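Local structure of putative phosphatase/phosphodiesterase MPN_349 (Mycoplasma pneumoniae M129, 1T71) at residues A[10-15]-A[183-188]; A[31-36]-A[245-250]; A[155-158]-A[163-166]; A[189-194]-A[199-204]. The protein is a putative iron-dependent phosphatase or phosphodiesterase that probably hydrolyses 2',3'-cyclic nucleotides at a two-iron centre. One frame throughout, in Å; residues are numbered along the deposited sequence.

Interaction 1 (A[10-15]-A[183-188]); sequences LGDVYG and HTHVPS. With FE (Fe (III) ion), chain B; FE (Fe (III) ion), chain C.
With chi1 at -60°, Asp12 holds its carboxylate beside its own backbone N, and His185, at -70°, places its ring in the same way. The two side chains cross at about a right angle, and Asp12 OD2 lies 3.4 Å from His185 CE1, at the edge of the imidazole. The same OD2 binds one iron(III) ion at 2.2 Å. His185 is an experimentally assigned ligand of this iron. The Tyr14 ring meets His185 near NE2, rim to rim, with the two planes at 90° and Tyr14 CD2 3.7 Å from His185 NE2. His183 serves the second iron, which its ND1 binds at 2.2 Å. A water ties the two segments together. Its oxygen lies 3.2 Å from Asp12 OD1, to which it can donate. It accepts from the backbone N of His183 and of His185. Glu43 bridges the irons; Asn44 joins the first site and Asn71 and His158 the second. This is the two-metal centre of the calcineurin-like phosphoesterases. Residues 10-15 leave strand 6-10 and pair through Asp12 with strand 206-207, while residues 183-188 form the loop that follows strand 178-182.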
# COMPACT_ATOMS: atom_id res chain seq x y z
N LEU A 10 -1.27 0.08 -6.36
CA LEU A 10 -0.45 -1.11 -6.17
C LEU A 10 -0.07 -1.29 -4.70
O LEU A 10 0.22 -0.31 -4.00
CB LEU A 10 0.83 -1.03 -7.01
CG LEU A 10 0.65 -0.78 -8.52
CD1 LEU A 10 1.98 -1.01 -9.23
CD2 LEU A 10 -0.40 -1.71 -9.09
N GLY A 11 -0.08 -2.54 -4.24
CA GLY A 11 0.24 -2.84 -2.85
C GLY A 11 1.72 -2.77 -2.51
O GLY A 11 2.57 -2.61 -3.38
N ASP A 12 2.01 -2.91 -1.22
CA ASP A 12 3.36 -2.84 -0.67
C ASP A 12 4.49 -3.24 -1.60
O ASP A 12 4.62 -4.41 -1.97
CB ASP A 12 3.46 -3.70 0.60
CG ASP A 12 2.50 -3.26 1.69
OD1 ASP A 12 1.31 -3.04 1.37
OD2 ASP A 12 2.94 -3.15 2.85
N VAL A 13 5.32 -2.26 -1.97
CA VAL A 13 6.47 -2.50 -2.84
C VAL A 13 7.53 -3.12 -1.93
O VAL A 13 7.90 -2.53 -0.92
CB VAL A 13 7.03 -1.19 -3.43
CG1 VAL A 13 8.29 -1.48 -4.22
CG2 VAL A 13 5.99 -0.56 -4.33
N TYR A 14 8.04 -4.29 -2.30
CA TYR A 14 9.01 -4.98 -1.45
C TYR A 14 10.32 -5.37 -2.15
O TYR A 14 10.35 -6.28 -2.98
CB TYR A 14 8.32 -6.22 -0.86
CG TYR A 14 9.05 -6.91 0.27
CD1 TYR A 14 10.30 -7.51 0.08
CD2 TYR A 14 8.46 -7.00 1.54
CE1 TYR A 14 10.95 -8.18 1.13
CE2 TYR A 14 9.10 -7.66 2.59
CZ TYR A 14 10.34 -8.25 2.38
OH TYR A 14 10.96 -8.90 3.42
N GLY A 15 11.40 -4.68 -1.79
CA GLY A 15 12.71 -4.98 -2.34
C GLY A 15 12.94 -4.81 -3.83
O GLY A 15 12.14 -4.19 -4.54
N HIS A 183 -0.70 -4.19 4.17
CA HIS A 183 0.12 -4.71 5.28
C HIS A 183 0.26 -6.23 5.41
O HIS A 183 1.29 -6.69 5.88
CB HIS A 183 -0.35 -4.12 6.63
CG HIS A 183 0.42 -4.63 7.82
ND1 HIS A 183 1.73 -4.27 8.07
CD2 HIS A 183 0.06 -5.47 8.81
CE1 HIS A 183 2.14 -4.88 9.17
NE2 HIS A 183 1.15 -5.61 9.64
N THR A 184 -0.74 -7.01 5.00
CA THR A 184 -0.55 -8.48 5.15
C THR A 184 0.21 -9.15 4.00
O THR A 184 0.58 -10.33 4.10
CB THR A 184 -1.93 -9.19 5.36
OG1 THR A 184 -2.72 -9.09 4.17
CG2 THR A 184 -2.69 -8.55 6.53
N HIS A 185 0.45 -8.43 2.91
CA HIS A 185 1.20 -8.96 1.77
C HIS A 185 0.55 -10.11 1.01
O HIS A 185 1.23 -10.85 0.29
CB HIS A 185 2.59 -9.43 2.22
CG HIS A 185 3.52 -8.33 2.61
ND1 HIS A 185 3.09 -7.03 2.83
CD2 HIS A 185 4.85 -8.33 2.86
CE1 HIS A 185 4.13 -6.29 3.18
NE2 HIS A 185 5.20 -7.05 3.20
N VAL A 186 -0.76 -10.28 1.18
CA VAL A 186 -1.50 -11.33 0.49
C VAL A 186 -2.79 -10.70 0.02
O VAL A 186 -3.58 -10.22 0.83
CB VAL A 186 -1.82 -12.51 1.44
CG1 VAL A 186 -2.79 -13.48 0.76
CG2 VAL A 186 -0.52 -13.24 1.82
N PRO A 187 -3.03 -10.68 -1.30
CA PRO A 187 -4.27 -10.08 -1.78
C PRO A 187 -5.50 -10.89 -1.37
O PRO A 187 -5.44 -12.12 -1.29
CB PRO A 187 -4.07 -10.05 -3.29
CG PRO A 187 -3.31 -11.32 -3.54
CD PRO A 187 -2.30 -11.35 -2.39
N SER A 188 -6.60 -10.21 -1.09
CA SER A 188 -7.84 -10.89 -0.73
C SER A 188 -8.71 -10.88 -1.98
O SER A 188 -8.50 -10.05 -2.86
CB SER A 188 -8.55 -10.15 0.42
OG SER A 188 -8.78 -8.79 0.10
FE FE B . 4.40 -4.17 4.15
FE FE C . 3.37 -3.25 7.01
O HOH W 1 -0.32 -5.73 1.85

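Interaction 2 (A[31-36]-A[245-250]); sequences SKYQAD and GVFFEV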
# COMPACT_ATOMS: atom_id res chain seq x y z
N SER A 31 -1.32 1.64 -19.76
CA SER A 31 -1.90 1.70 -21.10
C SER A 31 -3.18 0.87 -21.19
O SER A 31 -4.19 1.35 -21.69
CB SER A 31 -0.89 1.18 -22.12
OG SER A 31 -1.49 1.03 -23.40
N LYS A 32 -3.12 -0.36 -20.71
CA LYS A 32 -4.27 -1.26 -20.75
C LYS A 32 -5.53 -0.69 -20.11
O LYS A 32 -6.64 -0.89 -20.62
CB LYS A 32 -3.92 -2.59 -20.07
CG LYS A 32 -5.09 -3.52 -19.90
CD LYS A 32 -4.68 -4.83 -19.24
CE LYS A 32 -5.88 -5.75 -19.08
NZ LYS A 32 -5.50 -7.10 -18.59
N TYR A 33 -5.38 0.01 -18.99
CA TYR A 33 -6.53 0.58 -18.30
C TYR A 33 -6.75 2.06 -18.60
O TYR A 33 -7.71 2.66 -18.11
CB TYR A 33 -6.38 0.42 -16.78
CG TYR A 33 -6.47 -1.01 -16.30
CD1 TYR A 33 -5.33 -1.71 -15.91
CD2 TYR A 33 -7.70 -1.66 -16.23
CE1 TYR A 33 -5.41 -3.03 -15.46
CE2 TYR A 33 -7.79 -2.98 -15.79
CZ TYR A 33 -6.65 -3.65 -15.40
OH TYR A 33 -6.75 -4.95 -14.98
N GLN A 34 -5.87 2.64 -19.42
CA GLN A 34 -5.97 4.06 -19.74
C GLN A 34 -5.96 4.81 -18.43
O GLN A 34 -6.69 5.78 -18.25
CB GLN A 34 -7.26 4.37 -20.50
CG GLN A 34 -7.21 4.07 -21.99
CD GLN A 34 -6.05 4.76 -22.69
OE1 GLN A 34 -4.91 4.29 -22.67
NE2 GLN A 34 -6.34 5.91 -23.31
N ALA A 35 -5.14 4.35 -17.49
CA ALA A 35 -5.04 4.97 -16.18
C ALA A 35 -4.56 6.40 -16.29
O ALA A 35 -3.75 6.73 -17.15
CB ALA A 35 -4.10 4.17 -15.29
N ASP A 36 -5.07 7.25 -15.41
CA ASP A 36 -4.69 8.65 -15.37
C ASP A 36 -3.67 8.86 -14.26
O ASP A 36 -2.79 9.70 -14.36
CB ASP A 36 -5.91 9.53 -15.07
CG ASP A 36 -6.94 9.49 -16.19
OD1 ASP A 36 -6.60 9.91 -17.32
OD2 ASP A 36 -8.08 9.06 -15.93
N GLY A 245 -2.49 -5.33 -7.34
CA GLY A 245 -3.05 -4.01 -7.25
C GLY A 245 -4.53 -3.96 -7.56
O GLY A 245 -5.18 -4.99 -7.74
N VAL A 246 -5.05 -2.75 -7.63
CA VAL A 246 -6.45 -2.53 -7.92
C VAL A 246 -6.63 -1.39 -8.91
O VAL A 246 -6.03 -0.32 -8.75
CB VAL A 246 -7.23 -2.18 -6.65
CG1 VAL A 246 -8.66 -1.77 -7.02
CG2 VAL A 246 -7.24 -3.35 -5.69
N PHE A 247 -7.43 -1.64 -9.94
CA PHE A 247 -7.75 -0.60 -10.90
C PHE A 247 -9.17 -0.16 -10.56
O PHE A 247 -10.02 -1.00 -10.29
CB PHE A 247 -7.75 -1.13 -12.34
CG PHE A 247 -8.63 -0.34 -13.27
CD1 PHE A 247 -9.94 -0.74 -13.51
CD2 PHE A 247 -8.17 0.84 -13.85
CE1 PHE A 247 -10.79 0.04 -14.31
CE2 PHE A 247 -9.01 1.62 -14.65
CZ PHE A 247 -10.32 1.23 -14.88
N PHE A 248 -9.40 1.15 -10.54
CA PHE A 248 -10.75 1.64 -10.26
C PHE A 248 -10.97 2.98 -10.93
O PHE A 248 -10.05 3.79 -11.05
CB PHE A 248 -11.03 1.76 -8.75
CG PHE A 248 -10.20 2.81 -8.05
CD1 PHE A 248 -8.89 2.55 -7.67
CD2 PHE A 248 -10.76 4.04 -7.74
CE1 PHE A 248 -8.13 3.50 -6.99
CE2 PHE A 248 -10.01 5.01 -7.05
CZ PHE A 248 -8.69 4.74 -6.68
N GLU A 249 -12.19 3.21 -11.40
CA GLU A 249 -12.52 4.48 -12.03
C GLU A 249 -13.76 5.09 -11.38
O GLU A 249 -14.78 4.43 -11.19
CB GLU A 249 -12.70 4.34 -13.54
CG GLU A 249 -14.05 3.88 -14.01
CD GLU A 249 -14.17 3.96 -15.53
OE1 GLU A 249 -13.94 5.06 -16.09
OE2 GLU A 249 -14.49 2.93 -16.15
N VAL A 250 -13.63 6.36 -11.03
CA VAL A 250 -14.70 7.09 -10.38
C VAL A 250 -15.49 7.84 -11.44
O VAL A 250 -15.30 7.63 -12.63
CB VAL A 250 -14.10 8.09 -9.35
CG1 VAL A 250 -15.17 8.62 -8.42
CG2 VAL A 250 -13.00 7.40 -8.56
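The C-terminal part of helix 26-33 packs against strand 241-249, and the two backbones come nearest at Tyr33 and Phe247, whose CA atoms are 7.6 Å apart. The helix closes in a Schellman motif: Gln34 takes positive phi, and its N bonds back to Ser31 O at 3.1 Å. Tyr33 therefore sits in the last turn, with its side chain directed at the strand. Phe247 points back toward the helix. Their rings form an offset stack, with centroids 4.4 Å apart and planes at 16°. The overlap is partial. Tyr33 CD2 lies over one face of the Phe247 ring, displaced toward its rim, and approaches Phe247 CG to 3.4 Å. In return, Phe247 CB stands over the centre of the Tyr33 ring, 3.9 Å from its centroid, as a CH-pi contact. Phe247 CD2 also touches Tyr33 CB at 3.5 Å, which carries the contact past the ring to the root of the tyrosine side chain. Phe247 has CG anti to its backbone N (chi1 155°), and this carries the ring out from the strand and over the face of the tyrosine. Around the pair, Ile263 of strand 259-267 touches both side chains, and Lys6 of strand 6-10 touches Phe247. The contact thus fixes a helix end to one face of the mixed sheet, away from the iron centre. No hydrogen bond crosses between the segments. The tyrosine hydroxyl is bonded to Glu261 instead, so this contact rests on dispersion and CH-pi contact at the ring faces, with a polar anchor at the phenol end.

Interaction 3 (A[155-158]-A[163-166]); sequences VDFH and SEKN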
# COMPACT_ATOMS: atom_id res chain seq x y z
N VAL A 155 -8.35 6.17 0.59
CA VAL A 155 -7.74 5.78 1.85
C VAL A 155 -6.99 4.45 1.83
O VAL A 155 -7.52 3.42 1.41
CB VAL A 155 -8.80 5.68 2.97
CG1 VAL A 155 -8.14 5.26 4.28
CG2 VAL A 155 -9.51 7.02 3.14
N ASP A 156 -5.74 4.48 2.30
CA ASP A 156 -4.92 3.28 2.40
C ASP A 156 -4.85 2.98 3.89
O ASP A 156 -4.15 3.67 4.64
CB ASP A 156 -3.51 3.53 1.84
CG ASP A 156 -2.55 2.36 2.09
OD1 ASP A 156 -1.42 2.35 1.55
OD2 ASP A 156 -2.93 1.45 2.85
N PHE A 157 -5.59 1.97 4.33
CA PHE A 157 -5.63 1.58 5.74
C PHE A 157 -4.64 0.44 5.95
O PHE A 157 -4.90 -0.70 5.58
CB PHE A 157 -7.04 1.12 6.13
CG PHE A 157 -7.26 0.96 7.61
CD1 PHE A 157 -8.11 -0.03 8.10
CD2 PHE A 157 -6.62 1.80 8.52
CE1 PHE A 157 -8.32 -0.19 9.48
CE2 PHE A 157 -6.81 1.65 9.90
CZ PHE A 157 -7.66 0.66 10.38
N HIS A 158 -3.50 0.77 6.54
CA HIS A 158 -2.45 -0.20 6.79
C HIS A 158 -2.72 -0.91 8.11
O HIS A 158 -2.31 -0.43 9.18
CB HIS A 158 -1.10 0.52 6.83
CG HIS A 158 0.05 -0.32 6.39
ND1 HIS A 158 1.02 -0.78 7.25
CD2 HIS A 158 0.37 -0.82 5.17
CE1 HIS A 158 1.89 -1.51 6.59
NE2 HIS A 158 1.52 -1.56 5.32
N SER A 163 -10.76 -8.29 10.93
CA SER A 163 -11.88 -7.70 11.66
C SER A 163 -11.73 -6.18 11.75
O SER A 163 -12.71 -5.47 11.57
CB SER A 163 -12.02 -8.32 13.05
OG SER A 163 -10.95 -7.92 13.89
N GLU A 164 -10.53 -5.67 12.03
CA GLU A 164 -10.38 -4.22 12.10
C GLU A 164 -10.61 -3.61 10.72
O GLU A 164 -11.22 -2.55 10.59
CB GLU A 164 -9.00 -3.80 12.60
CG GLU A 164 -8.94 -2.30 12.91
CD GLU A 164 -7.57 -1.79 13.34
OE1 GLU A 164 -7.51 -0.64 13.83
OE2 GLU A 164 -6.57 -2.51 13.18
N LYS A 165 -10.13 -4.29 9.69
CA LYS A 165 -10.28 -3.82 8.32
C LYS A 165 -11.75 -3.69 7.91
O LYS A 165 -12.17 -2.66 7.39
CB LYS A 165 -9.57 -4.78 7.35
CG LYS A 165 -8.52 -4.13 6.46
CD LYS A 165 -7.16 -4.06 7.13
CE LYS A 165 -6.43 -5.40 7.05
NZ LYS A 165 -5.82 -5.64 5.71
N ASN A 166 -12.52 -4.74 8.16
CA ASN A 166 -13.92 -4.71 7.80
C ASN A 166 -14.76 -3.81 8.70
O ASN A 166 -15.78 -3.27 8.27
CB ASN A 166 -14.45 -6.15 7.76
CG ASN A 166 -14.00 -6.89 6.51
OD1 ASN A 166 -14.62 -6.77 5.46
ND2 ASN A 166 -12.90 -7.62 6.62
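Phe157 sends its ring from strand 152-158 toward helix 162-172, where the far rim meets the side chain and backbone of Glu164. The first torsion of Phe157 (chi1 -168°) sets CG anti to the backbone N and carries the ring away from the strand. Its CZ lies 3.7 Å from Glu164 OE1, which sits near the ring plane at the edge. Glu164 CD is 3.8 Å from the same CZ. The carboxylate is turned steeply to the ring, with the planes 80° apart. Glu164 O also approaches the ring edge in plane, 3.9 Å from Phe157 CE1. The electropositive rim of the ring is thus the part that faces these oxygens. Glu164 CG completes this side of the contact at 4.1 Å from Phe157 CZ. Glu164 is extended beyond CG, and its buried carboxylate is held by the backbone N of Thr126 at OE1 and by Ser127 OG at OE2. Those two bonds fix its rotation beside the ring. Lys165 meets another part of Phe157, with its CD 4.3 Å from Phe157 CD1. The lysine chain is folded rather than extended, and its NZ is bonded to Thr202 O. Phe168, one turn further along the helix, stacks on Phe157. The side chain of His158 leaves the strand away from the helix; it is an experimentally assigned ligand of the second iron. The arrangement belongs to the beta-alpha-beta unit of strand 152-158, helix 162-172 and strand 178-182, with the aromatic side chain packed under the helix and the metal ligand at the end of the strand.

Interaction 4 (A[189-194]-A[199-204]); sequences ADLRIT and AYITDV
Asp190 packs just outside a beta hairpin of strands 192-193 and 199-201, at the edge of a mixed sheet. Its CB lies 3.7 Å from Thr202 N and 4.1 Å from Ile201 CG1. From there CG leads across to Thr202. Asp190 OD1 stays 4.0 Å from Thr202 OG1, and OD2 meets two partners. Thr202 OG1 donates a hydrogen bond to OD2; the modelled separation is very short, so its exact length is doubtful. On the Tyr200 side, Asp190 OD2 comes to 3.2 Å from Tyr200 CE2, with the carboxylate and ring planes 57° apart. In the hairpin itself, Arg192 and Tyr200 form an antiparallel hydrogen-bonded pair. Tyr200 N bonds to Arg192 O at 3.0 Å, and Arg192 N to Tyr200 O at 3.2 Å. Ile193 and Ala199 make the neighbouring non-hydrogen-bonded pair. On the face of these two, strand 259-267 touches both; it also touches Leu191. Leu191 CG meets Ile201 CD1 at 4.0 Å. Tyr200 lies on the other face, against helix 162-172. CG anti to the backbone N (chi1 173°) carries its ring toward Asp190; its CB packs on Thr194 CG2. Thr194 OG1 is turned to Asp173 and to the backbone of the turn. Arg192 folds along its own strand: its NE donates to Ile193 O at 2.9 Å, from above the carbonyl plane but with the oxygen nearly in the guanidinium plane.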
# COMPACT_ATOMS: atom_id res chain seq x y z
N ALA A 189 -9.65 -11.81 -2.08
CA ALA A 189 -10.53 -11.90 -3.24
C ALA A 189 -11.81 -11.10 -2.95
O ALA A 189 -12.88 -11.36 -3.50
CB ALA A 189 -10.87 -13.37 -3.54
N ASP A 190 -11.62 -10.11 -2.08
CA ASP A 190 -12.62 -9.19 -1.53
C ASP A 190 -13.10 -8.01 -2.40
O ASP A 190 -14.16 -7.46 -2.14
CB ASP A 190 -12.01 -8.58 -0.26
CG ASP A 190 -12.77 -8.94 0.97
OD1 ASP A 190 -13.31 -10.06 1.03
OD2 ASP A 190 -12.81 -8.12 1.90
N LEU A 191 -12.29 -7.61 -3.37
CA LEU A 191 -12.57 -6.45 -4.21
C LEU A 191 -13.99 -6.29 -4.74
O LEU A 191 -14.57 -7.22 -5.30
CB LEU A 191 -11.61 -6.43 -5.40
CG LEU A 191 -10.97 -5.11 -5.87
CD1 LEU A 191 -10.81 -5.15 -7.38
CD2 LEU A 191 -11.80 -3.90 -5.47
N ARG A 192 -14.54 -5.09 -4.56
CA ARG A 192 -15.87 -4.78 -5.07
C ARG A 192 -16.24 -3.32 -4.89
O ARG A 192 -15.60 -2.59 -4.12
CB ARG A 192 -16.95 -5.63 -4.37
CG ARG A 192 -17.25 -5.18 -2.94
CD ARG A 192 -18.50 -5.88 -2.38
NE ARG A 192 -19.72 -5.34 -2.96
CZ ARG A 192 -20.95 -5.80 -2.70
NH1 ARG A 192 -21.12 -6.82 -1.86
NH2 ARG A 192 -22.00 -5.23 -3.27
N ILE A 193 -17.28 -2.92 -5.61
CA ILE A 193 -17.84 -1.58 -5.50
C ILE A 193 -18.84 -1.91 -4.39
O ILE A 193 -19.56 -2.91 -4.50
CB ILE A 193 -18.60 -1.17 -6.79
CG1 ILE A 193 -17.61 -1.00 -7.94
CG2 ILE A 193 -19.40 0.11 -6.54
CD1 ILE A 193 -18.25 -0.55 -9.25
N THR A 194 -18.87 -1.12 -3.33
CA THR A 194 -19.78 -1.39 -2.22
C THR A 194 -21.21 -0.96 -2.53
O THR A 194 -21.45 -0.22 -3.49
CB THR A 194 -19.34 -0.67 -0.93
OG1 THR A 194 -19.55 0.74 -1.09
CG2 THR A 194 -17.85 -0.92 -0.63
N ALA A 199 -15.19 1.79 -3.19
CA ALA A 199 -14.42 0.62 -3.59
C ALA A 199 -13.79 0.11 -2.30
O ALA A 199 -13.30 0.89 -1.48
CB ALA A 199 -13.35 1.01 -4.59
N TYR A 200 -13.82 -1.21 -2.10
CA TYR A 200 -13.23 -1.81 -0.90
C TYR A 200 -12.52 -3.12 -1.20
O TYR A 200 -12.90 -3.85 -2.11
CB TYR A 200 -14.30 -2.11 0.15
CG TYR A 200 -13.76 -2.90 1.34
CD1 TYR A 200 -12.96 -2.28 2.31
CD2 TYR A 200 -13.99 -4.27 1.47
CE1 TYR A 200 -12.42 -2.99 3.37
CE2 TYR A 200 -13.45 -5.00 2.53
CZ TYR A 200 -12.66 -4.36 3.48
OH TYR A 200 -12.09 -5.06 4.52
N ILE A 201 -11.49 -3.41 -0.41
CA ILE A 201 -10.74 -4.66 -0.50
C ILE A 201 -9.98 -4.80 0.82
O ILE A 201 -9.33 -3.86 1.28
CB ILE A 201 -9.77 -4.68 -1.72
CG1 ILE A 201 -9.19 -6.09 -1.88
CG2 ILE A 201 -8.67 -3.65 -1.55
CD1 ILE A 201 -8.28 -6.26 -3.10
N THR A 202 -10.10 -5.97 1.44
CA THR A 202 -9.44 -6.21 2.72
C THR A 202 -7.93 -6.00 2.63
O THR A 202 -7.34 -5.41 3.53
CB THR A 202 -9.77 -7.62 3.26
OG1 THR A 202 -11.17 -7.70 3.52
CG2 THR A 202 -9.01 -7.89 4.56
N ASP A 203 -7.32 -6.50 1.56
CA ASP A 203 -5.89 -6.31 1.35
C ASP A 203 -5.51 -6.35 -0.13
O ASP A 203 -5.83 -7.31 -0.84
CB ASP A 203 -5.06 -7.35 2.13
CG ASP A 203 -3.65 -6.86 2.41
OD1 ASP A 203 -2.91 -6.54 1.45
OD2 ASP A 203 -3.26 -6.79 3.61
N VAL A 204 -4.84 -5.31 -0.60
CA VAL A 204 -4.42 -5.23 -1.99
C VAL A 204 -3.35 -6.27 -2.32
O VAL A 204 -3.29 -6.80 -3.43
CB VAL A 204 -3.85 -3.83 -2.32
CG1 VAL A 204 -3.34 -3.79 -3.76
CG2 VAL A 204 -4.92 -2.78 -2.09

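How the interactions relate
From the N terminus, residues 10-15 open the loop that interaction 1 closes at 183-188. Residues 31-36 open the longer loop of interaction 2, which closes only at 245-250, so these two contacts cross. Interaction 3 is a short local closure nested inside both. Interaction 4 follows interaction 1 in series and is nested inside interaction 2. Interactions 3 and 4 reach the same mixed sheet, whereas interaction 2 lies on a second sheet. Val246 joins these sheets by packing on Leu191 and Ile201. The iron centre links interactions 1 and 3 through His158, and Asp203 connects the metal loop 183-188 to the end of the hairpin.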